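Long-range contact in pyoverdine biosynthesis protein PvcB (Pseudomonas aeruginosa, PDB 4YLM), which catalyses the iron(II)- and 2-oxoglutarate-dependent oxidation of tyrosine isonitrile on the way to paerucumarin, a cyclized isocyano derivative of tyrosine: residues A[110-115]-A[259-264]. Numbering follows the deposited sequence.
Sequences PLHWDG and LLHGRE
His112, Asp114 and His261 are the residues assigned as iron ligands, consistent with the facial triad of two histidines and one carboxylate in TauD/TfdA-family oxygenases, and the contact brings the HxD motif against the strand that carries the distal histidine. His261 touches both of the other two. The two histidines face each other as an antiparallel hydrogen-bonded pair, with His112 N giving to His261 O (3.0 Å) and His261 N returning to His112 O (2.9 Å), so both imidazoles leave from the same face of the sheet. Each CG is tucked between backbone N and carbonyl carbon (chi1 63° in His112), which tips the rings together. They meet obliquely, planes 47° apart, with His112 NE2 3.5 Å from His261 CE1. The rotation of the His112 ring is set by ND1, which donates a fairly straight bond, 3.0 Å and nearly in the ring plane, to Pro110 O; its NE2 is thereby turned to the triad side.

Asp114 reaches across with CG beside its backbone N, and OD1 accepts from His261 NE2 at 2.9 Å. The bond is bent at the hydrogen (140°), and NE2 comes from well above the carboxylate plane, while the carboxylate and ring planes are almost perpendicular. The other oxygen, OD2, is hydrogen-bonded by Gln125 and His278, which help to position the carboxylate.

On the side of the backbone pair away from the imidazoles, Leu260 packs its CB on Leu111 CB (4.1 Å) and lays CD2 alongside Trp113 CB (4.0 Å). Leu111 and Leu260 both rest on Leu235 of helix 224-235. Strand 259-263 also pairs with strand 141-145, whose Phe143 touches His261, so residue 112 extends that small sheet from the loop leading to strand 120-131.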
loop_
_atom_site.group_PDB
_atom_site.type_symbol
_atom_site.label_atom_id
_atom_site.label_comp_id
_atom_site.label_asym_id
_atom_site.label_seq_id
_atom_site.Cartn_x
_atom_site.Cartn_y
_atom_site.Cartn_z
ATOM N N PRO A 110 -14.931 4.225 -31.230
ATOM C CA PRO A 110 -15.048 5.501 -30.516
ATOM C C PRO A 110 -14.876 5.310 -29.006
ATOM O O PRO A 110 -14.942 4.185 -28.509
ATOM C CB PRO A 110 -16.477 5.967 -30.839
ATOM C CG PRO A 110 -16.884 5.176 -32.073
ATOM C CD PRO A 110 -16.169 3.855 -31.942
ATOM N N LEU A 111 -14.659 6.410 -28.293
ATOM C CA LEU A 111 -14.451 6.371 -26.848
ATOM C C LEU A 111 -15.694 5.874 -26.111
ATOM O O LEU A 111 -16.813 6.260 -26.430
ATOM C CB LEU A 111 -14.046 7.757 -26.341
ATOM C CG LEU A 111 -12.675 8.236 -26.824
ATOM C CD1 LEU A 111 -12.406 9.673 -26.368
ATOM C CD2 LEU A 111 -11.571 7.291 -26.317
ATOM N N HIS A 112 -15.494 4.991 -25.135
ATOM C CA HIS A 112 -16.597 4.508 -24.311
ATOM C C HIS A 112 -16.026 3.905 -23.023
ATOM O O HIS A 112 -14.825 3.994 -22.779
ATOM C CB HIS A 112 -17.454 3.480 -25.077
ATOM C CG HIS A 112 -16.716 2.232 -25.448
ATOM N ND1 HIS A 112 -15.725 2.210 -26.405
ATOM C CD2 HIS A 112 -16.820 0.963 -24.983
ATOM C CE1 HIS A 112 -15.240 0.983 -26.506
ATOM N NE2 HIS A 112 -15.886 0.208 -25.653
ATOM N N TRP A 113 -16.881 3.318 -22.195
ATOM C CA TRP A 113 -16.395 2.588 -21.025
ATOM C C TRP A 113 -16.953 1.170 -20.992
ATOM O O TRP A 113 -17.989 0.895 -21.596
ATOM C CB TRP A 113 -16.695 3.347 -19.724
ATOM C CG TRP A 113 -18.139 3.425 -19.251
ATOM C CD1 TRP A 113 -18.704 2.695 -18.241
ATOM C CD2 TRP A 113 -19.160 4.327 -19.707
ATOM N NE1 TRP A 113 -20.014 3.067 -18.059
ATOM C CE2 TRP A 113 -20.321 4.063 -18.947
ATOM C CE3 TRP A 113 -19.213 5.315 -20.699
ATOM C CZ2 TRP A 113 -21.523 4.757 -19.143
ATOM C CZ3 TRP A 113 -20.401 6.002 -20.892
ATOM C CH2 TRP A 113 -21.542 5.723 -20.116
ATOM N N ASP A 114 -16.259 0.272 -20.302
ATOM C CA ASP A 114 -16.703 -1.116 -20.191
ATOM C C ASP A 114 -17.782 -1.240 -19.135
ATOM O O ASP A 114 -17.733 -0.566 -18.092
ATOM C CB ASP A 114 -15.535 -2.053 -19.844
ATOM C CG ASP A 114 -14.694 -2.402 -21.049
ATOM O OD1 ASP A 114 -15.047 -1.952 -22.163
ATOM O OD2 ASP A 114 -13.688 -3.132 -20.888
ATOM N N GLY A 115 -18.762 -2.096 -19.412
ATOM C CA GLY A 115 -19.815 -2.376 -18.458
ATOM C C GLY A 115 -21.050 -1.501 -18.575
ATOM O O GLY A 115 -21.953 -1.592 -17.747
ATOM N N LEU A 259 -11.103 6.498 -16.964
ATOM C CA LEU A 259 -10.776 6.651 -18.376
ATOM C C LEU A 259 -11.962 6.296 -19.257
ATOM O O LEU A 259 -12.920 5.665 -18.804
ATOM C CB LEU A 259 -9.632 5.717 -18.776
ATOM C CG LEU A 259 -8.358 5.774 -17.934
ATOM C CD1 LEU A 259 -7.405 4.703 -18.441
ATOM C CD2 LEU A 259 -7.733 7.166 -18.032
ATOM N N LEU A 260 -11.877 6.717 -20.513
ATOM C CA LEU A 260 -12.663 6.133 -21.597
ATOM C C LEU A 260 -11.632 5.531 -22.516
ATOM O O LEU A 260 -10.469 5.938 -22.502
ATOM C CB LEU A 260 -13.466 7.202 -22.346
ATOM C CG LEU A 260 -14.473 7.970 -21.488
ATOM C CD1 LEU A 260 -15.125 9.127 -22.269
ATOM C CD2 LEU A 260 -15.529 7.020 -20.923
ATOM N N HIS A 261 -12.033 4.558 -23.324
ATOM C CA HIS A 261 -11.071 3.904 -24.181
ATOM C C HIS A 261 -11.695 3.604 -25.533
ATOM O O HIS A 261 -12.914 3.598 -25.688
ATOM C CB HIS A 261 -10.594 2.606 -23.525
ATOM C CG HIS A 261 -11.650 1.551 -23.466
ATOM N ND1 HIS A 261 -11.732 0.528 -24.387
ATOM C CD2 HIS A 261 -12.692 1.379 -22.617
ATOM C CE1 HIS A 261 -12.769 -0.239 -24.100
ATOM N NE2 HIS A 261 -13.366 0.252 -23.028
ATOM N N GLY A 262 -10.851 3.355 -26.516
ATOM C CA GLY A 262 -11.353 3.047 -27.837
ATOM C C GLY A 262 -10.228 2.518 -28.671
ATOM O O GLY A 262 -9.311 1.883 -28.147
ATOM N N ARG A 263 -10.284 2.799 -29.970
ATOM C CA ARG A 263 -9.284 2.279 -30.880
ATOM C C ARG A 263 -9.123 3.111 -32.149
ATOM O O ARG A 263 -10.091 3.460 -32.825
ATOM C CB ARG A 263 -9.594 0.837 -31.261
ATOM C CG ARG A 263 -8.443 0.185 -32.005
ATOM C CD ARG A 263 -8.821 -1.173 -32.555
ATOM N NE ARG A 263 -7.688 -1.772 -33.253
ATOM C CZ ARG A 263 -7.642 -3.042 -33.641
ATOM N NH1 ARG A 263 -8.674 -3.842 -33.396
ATOM N NH2 ARG A 263 -6.568 -3.510 -34.270
ATOM N N GLU A 264 -7.869 3.379 -32.464
ATOM C CA GLU A 264 -7.470 4.236 -33.560
ATOM C C GLU A 264 -7.740 3.509 -34.872
ATOM O O GLU A 264 -7.628 2.283 -34.950
ATOM C CB GLU A 264 -5.977 4.523 -33.380
ATOM C CG GLU A 264 -5.282 5.309 -34.454
ATOM C CD GLU A 264 -3.786 5.383 -34.197
ATOM O OE1 GLU A 264 -3.178 4.337 -33.875
ATOM O OE2 GLU A 264 -3.216 6.486 -34.307
#